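PDB 2YHG: cellulose-binding protein from Saccharophagus degradans, which may bind polysaccharide and hydrolyse glycosidic bonds, this part of it carrying a nucleoside hydrolase-like domain and a C-terminal beta domain. Local coordinates for residues G61-T66 with I109-Q114; W69-S74 with R115-G120; P254-P259 with Y429-I434. One frame throughout, in Å; residues are numbered along the deposited sequence. Where two conformers were deposited one is given.

Contact 1 of 3, residues G61-T66 with I109-Q114; sequences GIITTT and INVMGQ
Ile-62 and Ile-109 open a run of backbone bonds that joins two parallel strands in register. Ile-62 N reaches Ile-109 O at 2.9 Å, and Ile-62 O takes the N-H of Val-111. Two residues on, Thr-64 repeats the pattern, giving its N-H to Val-111 O and receiving that of Gly-113, whose N lies 2.8 Å from Thr-64 O. Past the strands the pairing passes to a side chain. Thr-65 sends OG1 across to a lone pair of Gln-114 O at 2.8 Å; a chi1 of -171°, trans to the backbone N, turns it that way.

The pair illustrates a beta-alpha-beta crossover: strand 58-64 leads through helices 77-93 and 103-108 to the edge strand 110-112 of a Rossmann-like parallel sheet. On one face Ile-63 and Val-111 lie alongside each other, Ile-63 CG1 to Val-111 CG2 at 3.9 Å, while Ile-63 CG2 presses on the backbone of Gly-113; helix 129-139 packs here. On the other, Met-112 folds back so that SD comes 4.0 Å from Thr-64 CB. A water on this face is hydrogen-bonded to Ile-62 O, Thr-64 OG1 and Asn-110 OD1, and helix 77-93 covers Ile-62 and Thr-64. In the second shell, Asp-80 holds Asn-110 ND2, while Thr-156 OG1 is hydrogen-bonded to both Thr-65 OG1 and Gln-114 N. Ser-128, Asp-121 and Lys-126 fix the amide of Gln-114.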
ATOM      1  N   GLY A  61       1.064  11.965   6.065  1.00  8.12           N
ATOM      2  CA  GLY A  61       2.388  12.330   6.541  1.00  7.74           C
ATOM      3  C   GLY A  61       3.479  11.820   5.635  1.00  7.17           C
ATOM      4  O   GLY A  61       3.375  10.721   5.120  1.00  7.31           O
ATOM      5  N   ILE A  62       4.510  12.627   5.479  1.00  7.17           N
ATOM      6  CA  ILE A  62       5.748  12.242   4.826  1.00  7.33           C
ATOM      7  C   ILE A  62       6.859  12.600   5.790  1.00  7.07           C
ATOM      8  O   ILE A  62       7.204  13.772   5.931  1.00  7.54           O
ATOM      9  CB  ILE A  62       5.954  12.931   3.456  1.00  8.07           C
ATOM     10  CG1 ILE A  62       4.753  12.758   2.529  1.00  9.20           C
ATOM     11  CG2 ILE A  62       7.267  12.431   2.830  1.00  8.98           C
ATOM     12  CD1 ILE A  62       4.766  13.698   1.350  1.00 11.23           C
ATOM     13  N   ILE A  63       7.365  11.601   6.512  1.00  6.22           N
ATOM     14  CA  ILE A  63       8.196  11.842   7.669  1.00  6.57           C
ATOM     15  C   ILE A  63       9.616  11.360   7.413  1.00  6.45           C
ATOM     16  O   ILE A  63       9.821  10.190   7.152  1.00  7.16           O
ATOM     17  CB  ILE A  63       7.605  11.097   8.904  1.00  6.22           C
ATOM     18  CG1 ILE A  63       6.244  11.693   9.279  1.00  7.59           C
ATOM     19  CG2 ILE A  63       8.578  11.157  10.083  1.00  8.45           C
ATOM     20  CD1 ILE A  63       5.443  10.868  10.259  1.00  7.89           C
ATOM     21  N   THR A  64      10.582  12.270   7.485  1.00  6.32           N
ATOM     22  CA  THR A  64      11.976  11.930   7.282  1.00  6.45           C
ATOM     23  C   THR A  64      12.591  11.474   8.606  1.00  5.98           C
ATOM     24  O   THR A  64      12.515  12.168   9.617  1.00  6.65           O
ATOM     25  CB  THR A  64      12.735  13.171   6.751  1.00  7.12           C
ATOM     26  OG1 THR A  64      12.299  13.460   5.421  1.00  7.29           O
ATOM     27  CG2 THR A  64      14.247  12.928   6.722  1.00  8.15           C
ATOM     28  N   THR A  65      13.228  10.302   8.587  1.00  6.12           N
ATOM     29  CA  THR A  65      13.723   9.665   9.805  1.00  6.26           C
ATOM     30  C   THR A  65      14.899   8.744   9.459  1.00  6.00           C
ATOM     31  O   THR A  65      15.612   8.953   8.467  1.00  6.58           O
ATOM     32  CB  THR A  65      12.559   8.974  10.546  1.00  6.28           C
ATOM     33  OG1 THR A  65      12.950   8.514  11.839  1.00  6.54           O
ATOM     34  CG2 THR A  65      11.943   7.872   9.770  1.00  6.95           C
ATOM     35  N   THR A  66      15.152   7.773  10.330  1.00  5.95           N
ATOM     36  CA  THR A  66      16.348   6.956  10.334  1.00  6.05           C
ATOM     37  C   THR A  66      16.002   5.492  10.106  1.00  5.45           C
ATOM     38  O   THR A  66      14.855   5.064  10.060  1.00  6.35           O
ATOM     39  CB  THR A  66      17.036   7.110  11.699  1.00  6.64           C
ATOM     40  OG1 THR A  66      16.089   6.667  12.665  1.00  6.55           O
ATOM     41  CG2 THR A  66      17.503   8.553  11.955  1.00  7.09           C
ATOM     42  N   ILE A 109       2.656  18.486   5.670  1.00  9.45           N
ATOM     43  CA  ILE A 109       2.825  17.153   6.260  1.00  8.74           C
ATOM     44  C   ILE A 109       4.220  16.562   5.982  1.00  8.04           C
ATOM     45  O   ILE A 109       4.468  15.400   6.299  1.00  8.63           O
ATOM     46  CB  ILE A 109       1.707  16.186   5.835  1.00  9.65           C
ATOM     47  CG1 ILE A 109       1.688  15.962   4.326  1.00 11.29           C
ATOM     48  CG2 ILE A 109       0.370  16.692   6.340  1.00 12.60           C
ATOM     49  CD1 ILE A 109       0.933  14.712   3.875  1.00 12.52           C
ATOM     50  N   ASN A 110       5.125  17.405   5.491  1.00  8.34           N
ATOM     51  CA  ASN A 110       6.529  17.091   5.259  1.00  8.06           C
ATOM     52  C   ASN A 110       7.291  17.513   6.491  1.00  8.26           C
ATOM     53  O   ASN A 110       7.629  18.705   6.654  1.00  8.66           O
ATOM     54  CB  ASN A 110       6.968  17.871   4.014  1.00  8.41           C
ATOM     55  CG  ASN A 110       8.460  17.877   3.801  1.00  8.16           C
ATOM     56  OD1 ASN A 110       9.199  17.094   4.407  1.00  9.11           O
ATOM     57  ND2 ASN A 110       8.926  18.789   2.948  1.00  9.43           N
ATOM     58  N   VAL A 111       7.607  16.557   7.367  1.00  7.69           N
ATOM     59  CA  VAL A 111       8.156  16.856   8.674  1.00  8.01           C
ATOM     60  C   VAL A 111       9.243  15.864   9.062  1.00  7.24           C
ATOM     61  O   VAL A 111       9.309  14.767   8.490  1.00  7.64           O
ATOM     62  CB  VAL A 111       7.062  16.918   9.782  1.00  8.77           C
ATOM     63  CG1 VAL A 111       5.965  17.945   9.427  1.00 10.75           C
ATOM     64  CG2 VAL A 111       6.438  15.534  10.050  1.00  9.39           C
ATOM     65  N   MET A 112      10.028  16.232  10.070  1.00  7.12           N
ATOM     66  CA  MET A 112      11.012  15.356  10.644  1.00  7.15           C
ATOM     67  C   MET A 112      10.406  14.414  11.661  1.00  6.88           C
ATOM     68  O   MET A 112       9.643  14.834  12.525  1.00  7.74           O
ATOM     69  CB  MET A 112      12.093  16.166  11.322  1.00  7.91           C
ATOM     70  CG  MET A 112      12.940  17.005  10.387  1.00  8.10           C
ATOM     71  SD  MET A 112      13.906  16.089   9.182  1.00  9.01           S
ATOM     72  CE  MET A 112      15.033  15.193  10.225  1.00 11.60           C
ATOM     73  N   GLY A 113      10.838  13.169  11.626  1.00  6.96           N
ATOM     74  CA  GLY A 113      10.603  12.178  12.658  1.00  6.87           C
ATOM     75  C   GLY A 113      11.797  12.047  13.569  1.00  6.44           C
ATOM     76  O   GLY A 113      12.533  13.005  13.808  1.00  7.54           O
ATOM     77  N   GLN A 114      12.025  10.840  14.080  1.00  6.44           N
ATOM     78  CA  GLN A 114      13.171  10.656  14.987  1.00  6.58           C
ATOM     79  C   GLN A 114      14.458  10.887  14.195  1.00  6.40           C
ATOM     80  O   GLN A 114      14.608  10.397  13.057  1.00  6.92           O
ATOM     81  CB  GLN A 114      13.210   9.266  15.597  1.00  6.56           C
ATOM     82  CG  GLN A 114      11.914   8.813  16.268  1.00  7.16           C
ATOM     83  CD  GLN A 114      11.305   9.873  17.162  1.00  7.16           C
ATOM     84  OE1 GLN A 114      10.317  10.508  16.806  1.00  8.02           O
ATOM     85  NE2 GLN A 114      11.885  10.085  18.318  1.00  7.99           N
TER
HETATM   86  O   HOH W   1       9.827  14.530   5.214  1.00  7.80           O

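Contact 2 of 3, residues W69-S74 with R115-G120; sequences WKKSTS and RGYGMG. With EDO (1,2-ethanediol), chain J.
Lys-71 lays its extended chain over one face of the Tyr-117 ring, an example of a lysine using methylenes and charge on the same aromatic. The ring is carried there by a chi1 of 172°, CG anti to the backbone N. Lys-71 CE sits almost above its centre in a CH-pi contact, 3.8 Å from the Tyr-117 centroid; Lys-71 NZ adds a cation-pi interaction 4.3 Å from that centroid. Glu-287 steadies the far end, hydrogen-bonded to Tyr-117 OH.

Direct polar pairing is sparse: Thr-73 N gives a long bond of 3.2 Å to Arg-115 O. Two CA-H...O contacts lie beside it, Ser-72 CA to Arg-115 O (3.3 Å) and Gly-116 CA to Lys-71 O. Two waters add bridges: one accepts from Tyr-117 N and donates to Lys-71 O, the other donates to Arg-115 O and is hydrogen-bonded to Ser-72 OG.

An ethanediol, probably from the crystallisation liquor, is held by Arg-115, N bonding its O1 and NE its O2, each at 2.9 Å, and by Asp-121.

The two loops meet at the surface: 69-74 lies between strand 58-64 and helix 77-93, 115-120 between strand 110-112 and helix 129-139, and Tyr-117 touches Asn-190 of helix 190-198.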
ATOM      1  N   TRP A  69      20.414   1.565   8.122  1.00  6.73           N
ATOM      2  CA  TRP A  69      21.253   1.982   7.010  1.00  7.84           C
ATOM      3  C   TRP A  69      21.500   3.490   6.972  1.00  7.75           C
ATOM      4  O   TRP A  69      22.283   3.948   6.137  1.00 10.20           O
ATOM      5  CB  TRP A  69      20.649   1.536   5.687  1.00  7.37           C
ATOM      6  CG  TRP A  69      20.495   0.049   5.570  1.00  7.06           C
ATOM      7  CD1 TRP A  69      19.330  -0.622   5.473  1.00  7.55           C
ATOM      8  CD2 TRP A  69      21.539  -0.935   5.541  1.00  8.43           C
ATOM      9  NE1 TRP A  69      19.569  -1.969   5.398  1.00  8.16           N
ATOM     10  CE2 TRP A  69      20.921  -2.184   5.442  1.00  8.18           C
ATOM     11  CE3 TRP A  69      22.937  -0.881   5.611  1.00  9.07           C
ATOM     12  CZ2 TRP A  69      21.644  -3.392   5.416  1.00 10.29           C
ATOM     13  CZ3 TRP A  69      23.658  -2.091   5.605  1.00 10.80           C
ATOM     14  CH2 TRP A  69      23.005  -3.303   5.483  1.00 11.48           C
ATOM     15  N   LYS A  70      20.895   4.247   7.879  1.00  7.31           N
ATOM     16  CA  LYS A  70      21.032   5.701   7.936  0.50  7.17           C
ATOM     17  C   LYS A  70      20.639   6.124   9.341  1.00  6.99           C
ATOM     18  O   LYS A  70      19.474   6.471   9.589  1.00  7.36           O
ATOM     19  CB  LYS A  70      20.138   6.357   6.876  0.50  8.62           C
ATOM     20  CG  LYS A  70      20.073   7.906   6.954  0.50  9.11           C
ATOM     21  CD  LYS A  70      20.404   8.573   5.632  0.50 13.79           C
ATOM     22  CE  LYS A  70      20.905  10.006   5.849  0.50 10.86           C
ATOM     23  NZ  LYS A  70      19.954  10.818   6.642  0.50 12.40           N
ATOM     24  N   LYS A  71      21.586   6.076  10.279  1.00  7.03           N
ATOM     25  CA  LYS A  71      21.255   6.183  11.689  1.00  6.87           C
ATOM     26  C   LYS A  71      21.062   7.585  12.204  1.00  7.30           C
ATOM     27  O   LYS A  71      20.618   7.752  13.341  1.00  8.59           O
ATOM     28  CB  LYS A  71      22.261   5.407  12.540  1.00  7.74           C
ATOM     29  CG  LYS A  71      22.151   3.899  12.362  1.00  7.44           C
ATOM     30  CD  LYS A  71      22.990   3.139  13.355  1.00  8.26           C
ATOM     31  CE  LYS A  71      22.653   1.680  13.344  1.00  8.34           C
ATOM     32  NZ  LYS A  71      23.409   0.920  14.382  1.00 10.36           N
ATOM     33  N   SER A  72      21.370   8.586  11.396  1.00  7.75           N
ATOM     34  CA  SER A  72      21.180   9.983  11.779  0.50  7.79           C
ATOM     35  C   SER A  72      20.596  10.741  10.592  1.00  8.15           C
ATOM     36  O   SER A  72      20.980  10.494   9.455  1.00  9.45           O
ATOM     37  CB  SER A  72      22.530  10.581  12.182  0.50  8.67           C
ATOM     38  OG  SER A  72      22.416  11.943  12.563  0.50  8.11           O
ATOM     39  N   THR A  73      19.727  11.690  10.883  1.00  7.66           N
ATOM     40  CA  THR A  73      19.237  12.585   9.854  1.00  7.35           C
ATOM     41  C   THR A  73      18.950  13.962  10.505  1.00  7.81           C
ATOM     42  O   THR A  73      18.817  14.052  11.718  1.00  8.95           O
ATOM     43  CB  THR A  73      18.011  11.993   9.173  1.00  7.89           C
ATOM     44  OG1 THR A  73      17.751  12.742   7.998  1.00  8.96           O
ATOM     45  CG2 THR A  73      16.805  11.908  10.070  1.00  9.18           C
ATOM     46  N   SER A  74      18.900  14.990   9.675  1.00  7.54           N
ATOM     47  CA  SER A  74      18.823  16.351  10.190  1.00  8.10           C
ATOM     48  C   SER A  74      17.837  17.274   9.506  1.00  8.42           C
ATOM     49  O   SER A  74      17.546  18.308  10.076  1.00 11.14           O
ATOM     50  CB  SER A  74      20.175  17.006  10.191  1.00 11.38           C
ATOM     51  OG  SER A  74      20.704  17.102   8.906  1.00 15.00           O
ATOM     52  N   ARG A 115      15.415  11.579  14.826  1.00  7.09           N
ATOM     53  CA  ARG A 115      16.683  11.932  14.185  1.00  7.13           C
ATOM     54  C   ARG A 115      17.791  10.945  14.492  1.00  7.10           C
ATOM     55  O   ARG A 115      18.856  11.040  13.886  1.00  7.81           O
ATOM     56  CB  ARG A 115      17.101  13.335  14.559  1.00  8.63           C
ATOM     57  CG  ARG A 115      16.152  14.382  14.059  1.00 11.33           C
ATOM     58  CD  ARG A 115      16.595  15.785  14.450  1.00 15.00           C
ATOM     59  NE  ARG A 115      16.571  15.981  15.895  1.00 14.67           N
ATOM     60  CZ  ARG A 115      17.296  16.886  16.540  1.00 17.72           C
ATOM     61  NH1 ARG A 115      18.135  17.636  15.867  1.00 23.85           N
ATOM     62  NH2 ARG A 115      17.086  17.111  17.829  1.00 23.07           N
ATOM     63  N   GLY A 116      17.562  10.042  15.437  1.00  7.00           N
ATOM     64  CA  GLY A 116      18.503   8.999  15.804  1.00  7.16           C
ATOM     65  C   GLY A 116      17.904   7.634  15.633  1.00  6.82           C
ATOM     66  O   GLY A 116      16.740   7.481  15.236  1.00  6.97           O
ATOM     67  N   TYR A 117      18.700   6.607  15.946  1.00  7.27           N
ATOM     68  CA  TYR A 117      18.390   5.239  15.570  1.00  6.37           C
ATOM     69  C   TYR A 117      17.607   4.443  16.618  1.00  5.94           C
ATOM     70  O   TYR A 117      17.968   4.390  17.792  1.00  7.36           O
ATOM     71  CB  TYR A 117      19.699   4.495  15.270  1.00  7.22           C
ATOM     72  CG  TYR A 117      19.479   3.017  15.066  1.00  6.89           C
ATOM     73  CD1 TYR A 117      18.838   2.546  13.927  1.00  6.67           C
ATOM     74  CD2 TYR A 117      19.833   2.095  16.028  1.00  7.35           C
ATOM     75  CE1 TYR A 117      18.534   1.189  13.771  1.00  6.78           C
ATOM     76  CE2 TYR A 117      19.554   0.740  15.891  1.00  8.58           C
ATOM     77  CZ  TYR A 117      18.859   0.306  14.775  1.00  7.27           C
ATOM     78  OH  TYR A 117      18.477  -1.017  14.621  1.00  8.82           O
ATOM     79  N   GLY A 118      16.570   3.765  16.149  1.00  6.02           N
ATOM     80  CA  GLY A 118      15.931   2.707  16.879  1.00  6.38           C
ATOM     81  C   GLY A 118      15.353   3.154  18.209  1.00  6.25           C
ATOM     82  O   GLY A 118      14.990   4.314  18.401  1.00  6.64           O
ATOM     83  N   MET A 119      15.217   2.197  19.126  1.00  6.75           N
ATOM     84  CA  MET A 119      14.716   2.501  20.458  1.00  6.61           C
ATOM     85  C   MET A 119      15.666   3.427  21.213  1.00  6.95           C
ATOM     86  O   MET A 119      15.259   4.024  22.204  1.00  8.26           O
ATOM     87  CB  MET A 119      14.469   1.222  21.255  1.00  7.34           C
ATOM     88  CG  MET A 119      13.298   0.397  20.735  1.00  7.74           C
ATOM     89  SD  MET A 119      11.696   1.287  20.722  1.00  7.89           S
ATOM     90  CE  MET A 119      11.355   1.436  22.458  1.00  9.35           C
ATOM     91  N   GLY A 120      16.901   3.586  20.764  1.00  7.42           N
ATOM     92  CA  GLY A 120      17.803   4.557  21.367  1.00  7.58           C
ATOM     93  C   GLY A 120      17.394   5.993  21.138  1.00  7.74           C
ATOM     94  O   GLY A 120      17.938   6.875  21.798  1.00 10.39           O
TER
HETATM   95  C1  EDO J1942      14.066  13.137  18.260  1.00 16.75           C
HETATM   96  O1  EDO J1942      15.189  12.781  17.473  1.00 12.20           O
HETATM   97  C2  EDO J1942      13.281  14.219  17.576  1.00 25.93           C
HETATM   98  O2  EDO J1942      14.127  15.349  17.370  1.00 21.25           O
HETATM   99  O   HOH W   2      21.547   7.352  15.923  1.00 11.40           O
HETATM  100  O   HOH W   3      21.187  11.685  15.135  1.00 18.52           O

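Contact 3 of 3, residues P254-P259 with Y429-I434; sequences PGLNDP and YRRVVI
Leu-256 and Arg-431 make the dense part of this buried contact, in which one carbonyl serves a whole guanidinium edge. Leu-256 O receives both NE of Arg-431, at 2.8 Å, and NH2 of the same arginine, at 2.9 Å; it lies close to the guanidinium plane, and the grip is side-on, two nitrogens to one atom. The arginine chain runs straight until a turn at chi3 (-57°) brings this edge round to the carbonyl. Just before it in the loop, Gly-255 O accepts the backbone N of Arg-431 at 2.8 Å, nearly in line with the C=O bond. One residue thus fixes two successive carbonyls of the loop, with main chain and side chain. Met-264 O and His-413 ND1 take up NH1, which would hold the guanidinium's rotation.

The arrangement is a domain interface: 254-259 is a loop of the nucleoside hydrolase-like domain, and 429-434 belongs to a strand inside the four-stranded mixed sheet of the C-terminal domain, between strands 347-351 and 411-420. Apolar packing extends the tight region. Leu-256 and Tyr-429 run side by side, CB to CB 3.8 Å, and Leu-256 CD2 stands over one face of the ring, 4.1 Å from the Tyr-429 centroid but displaced toward the rim. Trp-267 meets that ring with planes near perpendicular and bonds its OH.

Toward Asn-257 the packing thins, though every touching residue is buried: Asn-257 CB approaches Arg-431 NH2 no closer than 4.0 Å, while its amide turns away to His-250 O. Past it the loop departs from the strand, and outside the contact Asp-258 becomes partly exposed to solvent.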
ATOM      1  N   PRO A 254      -8.600  -0.252  -3.247  1.00  7.89           N
ATOM      2  CA  PRO A 254      -9.653  -0.696  -2.342  1.00  8.94           C
ATOM      3  C   PRO A 254     -10.589  -1.748  -2.920  1.00  8.03           C
ATOM      4  O   PRO A 254     -11.120  -2.562  -2.175  1.00  9.98           O
ATOM      5  CB  PRO A 254     -10.386   0.604  -1.979  1.00 10.12           C
ATOM      6  CG  PRO A 254      -9.358   1.699  -2.216  1.00 11.47           C
ATOM      7  CD  PRO A 254      -8.542   1.214  -3.360  1.00  9.88           C
ATOM      8  N   GLY A 255     -10.786  -1.765  -4.235  1.00  8.08           N
ATOM      9  CA  GLY A 255     -11.620  -2.777  -4.851  1.00  9.00           C
ATOM     10  C   GLY A 255     -10.959  -4.133  -4.974  1.00  8.16           C
ATOM     11  O   GLY A 255     -11.659  -5.137  -5.183  1.00  9.11           O
ATOM     12  N   LEU A 256      -9.615  -4.168  -4.903  1.00  7.69           N
ATOM     13  CA  LEU A 256      -8.862  -5.419  -4.953  1.00  7.85           C
ATOM     14  C   LEU A 256      -8.719  -6.056  -3.595  1.00  6.96           C
ATOM     15  O   LEU A 256      -8.838  -7.277  -3.451  1.00  7.68           O
ATOM     16  CB  LEU A 256      -7.474  -5.187  -5.547  1.00  7.55           C
ATOM     17  CG  LEU A 256      -6.511  -6.368  -5.579  1.00  7.78           C
ATOM     18  CD1 LEU A 256      -7.075  -7.552  -6.359  1.00  8.64           C
ATOM     19  CD2 LEU A 256      -5.190  -5.911  -6.209  1.00  8.69           C
ATOM     20  N   ASN A 257      -8.400  -5.265  -2.590  1.00  7.10           N
ATOM     21  CA  ASN A 257      -8.060  -5.799  -1.278  1.00  7.01           C
ATOM     22  C   ASN A 257      -8.298  -4.775  -0.197  1.00  7.45           C
ATOM     23  O   ASN A 257      -8.054  -3.596  -0.397  1.00  7.94           O
ATOM     24  CB  ASN A 257      -6.622  -6.351  -1.194  1.00  7.19           C
ATOM     25  CG  ASN A 257      -5.565  -5.285  -1.371  1.00  6.88           C
ATOM     26  OD1 ASN A 257      -5.453  -4.678  -2.451  1.00  7.90           O
ATOM     27  ND2 ASN A 257      -4.745  -5.079  -0.342  1.00  7.47           N
ATOM     28  N   ASP A 258      -8.765  -5.269   0.950  1.00  7.33           N
ATOM     29  CA  ASP A 258      -8.815  -4.511   2.175  1.00  8.16           C
ATOM     30  C   ASP A 258      -7.494  -4.744   2.903  1.00  7.58           C
ATOM     31  O   ASP A 258      -7.232  -5.852   3.338  1.00  7.38           O
ATOM     32  CB  ASP A 258      -9.987  -4.958   3.044  1.00  7.94           C
ATOM     33  CG  ASP A 258     -10.118  -4.145   4.313  1.00  9.39           C
ATOM     34  OD1 ASP A 258      -9.122  -3.522   4.755  1.00  9.19           O
ATOM     35  OD2 ASP A 258     -11.249  -4.089   4.844  1.00 11.44           O
ATOM     36  N   PRO A 259      -6.632  -3.720   2.979  1.00  7.29           N
ATOM     37  CA  PRO A 259      -5.274  -3.943   3.492  1.00  7.40           C
ATOM     38  C   PRO A 259      -5.263  -4.358   4.958  1.00  6.70           C
ATOM     39  O   PRO A 259      -4.266  -4.924   5.426  1.00  7.34           O
ATOM     40  CB  PRO A 259      -4.595  -2.587   3.289  1.00  7.62           C
ATOM     41  CG  PRO A 259      -5.716  -1.626   3.318  1.00  7.99           C
ATOM     42  CD  PRO A 259      -6.841  -2.318   2.590  1.00  8.02           C
ATOM     43  N   TYR A 429      -9.958  -3.524 -10.649  1.00  9.21           N
ATOM     44  CA  TYR A 429     -10.303  -4.746  -9.932  1.00  8.20           C
ATOM     45  C   TYR A 429     -11.592  -4.603  -9.175  1.00  7.98           C
ATOM     46  O   TYR A 429     -11.867  -3.563  -8.587  1.00  9.47           O
ATOM     47  CB  TYR A 429      -9.206  -5.061  -8.904  1.00  8.40           C
ATOM     48  CG  TYR A 429      -7.825  -5.172  -9.491  1.00  8.89           C
ATOM     49  CD1 TYR A 429      -7.433  -6.283 -10.193  1.00  8.71           C
ATOM     50  CD2 TYR A 429      -6.919  -4.111  -9.406  1.00  8.48           C
ATOM     51  CE1 TYR A 429      -6.165  -6.359 -10.748  1.00  9.38           C
ATOM     52  CE2 TYR A 429      -5.648  -4.194  -9.915  1.00  9.38           C
ATOM     53  CZ  TYR A 429      -5.280  -5.322 -10.580  1.00  8.53           C
ATOM     54  OH  TYR A 429      -3.980  -5.411 -11.059  1.00  9.64           O
ATOM     55  N   ARG A 430     -12.312  -5.723  -9.048  1.00  7.93           N
ATOM     56  CA  ARG A 430     -13.334  -5.877  -8.026  0.50  7.89           C
ATOM     57  C   ARG A 430     -13.292  -7.292  -7.474  1.00  7.38           C
ATOM     58  O   ARG A 430     -13.563  -8.245  -8.198  1.00  8.20           O
ATOM     59  CB  ARG A 430     -14.741  -5.588  -8.539  0.50  9.15           C
ATOM     60  CG  ARG A 430     -15.817  -5.794  -7.469  0.50  9.14           C
ATOM     61  CD  ARG A 430     -15.795  -4.671  -6.435  0.50  8.01           C
ATOM     62  NE  ARG A 430     -16.083  -3.382  -7.076  0.50 10.87           N
ATOM     63  CZ  ARG A 430     -17.273  -3.035  -7.577  0.50 11.27           C
ATOM     64  NH1 ARG A 430     -18.361  -3.713  -7.266  0.50 10.57           N
ATOM     65  NH2 ARG A 430     -17.407  -1.945  -8.315  0.50 11.86           N
ATOM     66  N   ARG A 431     -12.971  -7.434  -6.200  1.00  6.95           N
ATOM     67  CA  ARG A 431     -13.100  -8.677  -5.499  1.00  7.34           C
ATOM     68  C   ARG A 431     -14.492  -8.836  -4.945  1.00  6.83           C
ATOM     69  O   ARG A 431     -15.041  -7.929  -4.344  1.00  7.65           O
ATOM     70  CB  ARG A 431     -12.065  -8.774  -4.366  1.00  7.54           C
ATOM     71  CG  ARG A 431     -12.029 -10.168  -3.724  1.00  7.99           C
ATOM     72  CD  ARG A 431     -11.131 -10.227  -2.498  1.00  8.23           C
ATOM     73  NE  ARG A 431      -9.775  -9.815  -2.840  1.00  7.94           N
ATOM     74  CZ  ARG A 431      -8.641 -10.451  -2.563  1.00  7.65           C
ATOM     75  NH1 ARG A 431      -8.616 -11.628  -1.984  1.00  7.69           N
ATOM     76  NH2 ARG A 431      -7.514  -9.843  -2.875  1.00  7.05           N
ATOM     77  N   VAL A 432     -15.047 -10.026  -5.155  1.00  6.88           N
ATOM     78  CA  VAL A 432     -16.308 -10.458  -4.590  1.00  6.84           C
ATOM     79  C   VAL A 432     -16.011 -11.581  -3.607  1.00  6.58           C
ATOM     80  O   VAL A 432     -15.550 -12.656  -4.000  1.00  7.91           O
ATOM     81  CB  VAL A 432     -17.289 -10.930  -5.662  1.00  7.97           C
ATOM     82  CG1 VAL A 432     -18.637 -11.226  -5.025  1.00  9.63           C
ATOM     83  CG2 VAL A 432     -17.454  -9.863  -6.748  1.00  9.75           C
ATOM     84  N   VAL A 433     -16.220 -11.324  -2.328  1.00  6.43           N
ATOM     85  CA  VAL A 433     -16.037 -12.319  -1.279  1.00  6.82           C
ATOM     86  C   VAL A 433     -17.401 -12.920  -1.001  1.00  7.06           C
ATOM     87  O   VAL A 433     -18.335 -12.232  -0.562  1.00  8.12           O
ATOM     88  CB  VAL A 433     -15.449 -11.688  -0.005  1.00  7.26           C
ATOM     89  CG1 VAL A 433     -15.461 -12.696   1.133  1.00  8.90           C
ATOM     90  CG2 VAL A 433     -14.041 -11.174  -0.280  1.00  8.41           C
ATOM     91  N   ILE A 434     -17.535 -14.219  -1.239  1.00  6.94           N
ATOM     92  CA  ILE A 434     -18.785 -14.942  -1.072  1.00  7.50           C
ATOM     93  C   ILE A 434     -18.668 -15.816   0.169  1.00  7.61           C
ATOM     94  O   ILE A 434     -17.881 -16.754   0.207  1.00  8.36           O
ATOM     95  CB  ILE A 434     -19.132 -15.788  -2.303  1.00  8.03           C
ATOM     96  CG1 ILE A 434     -19.122 -14.919  -3.578  1.00  8.45           C
ATOM     97  CG2 ILE A 434     -20.476 -16.455  -2.091  1.00  8.80           C
ATOM     98  CD1 ILE A 434     -19.339 -15.678  -4.898  1.00  9.55           C
TER

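In the fold
Contacts 1 and 2 form one neighbourhood, their centres 12 Å apart and their segments alternating along the chain. Contact 1 is the buried edge of the parallel sheet, and contact 2 joins the loops that leave its two strands. They touch directly, with Thr-66 OG1 probably hydrogen-bonded to Gly-116 O. The side chain of Asp-36, a calcium ligand, lies about 6 Å from that of Thr-66 and about 7 Å from that of Thr-73, so both contacts lie near that site without joining it. Later in the chain, contact 3 joins this domain to the C-terminal beta domain; its centre is about 31 Å from that of contact 1 and 37 Å from that of contact 2, on the opposite side of the chain's centre.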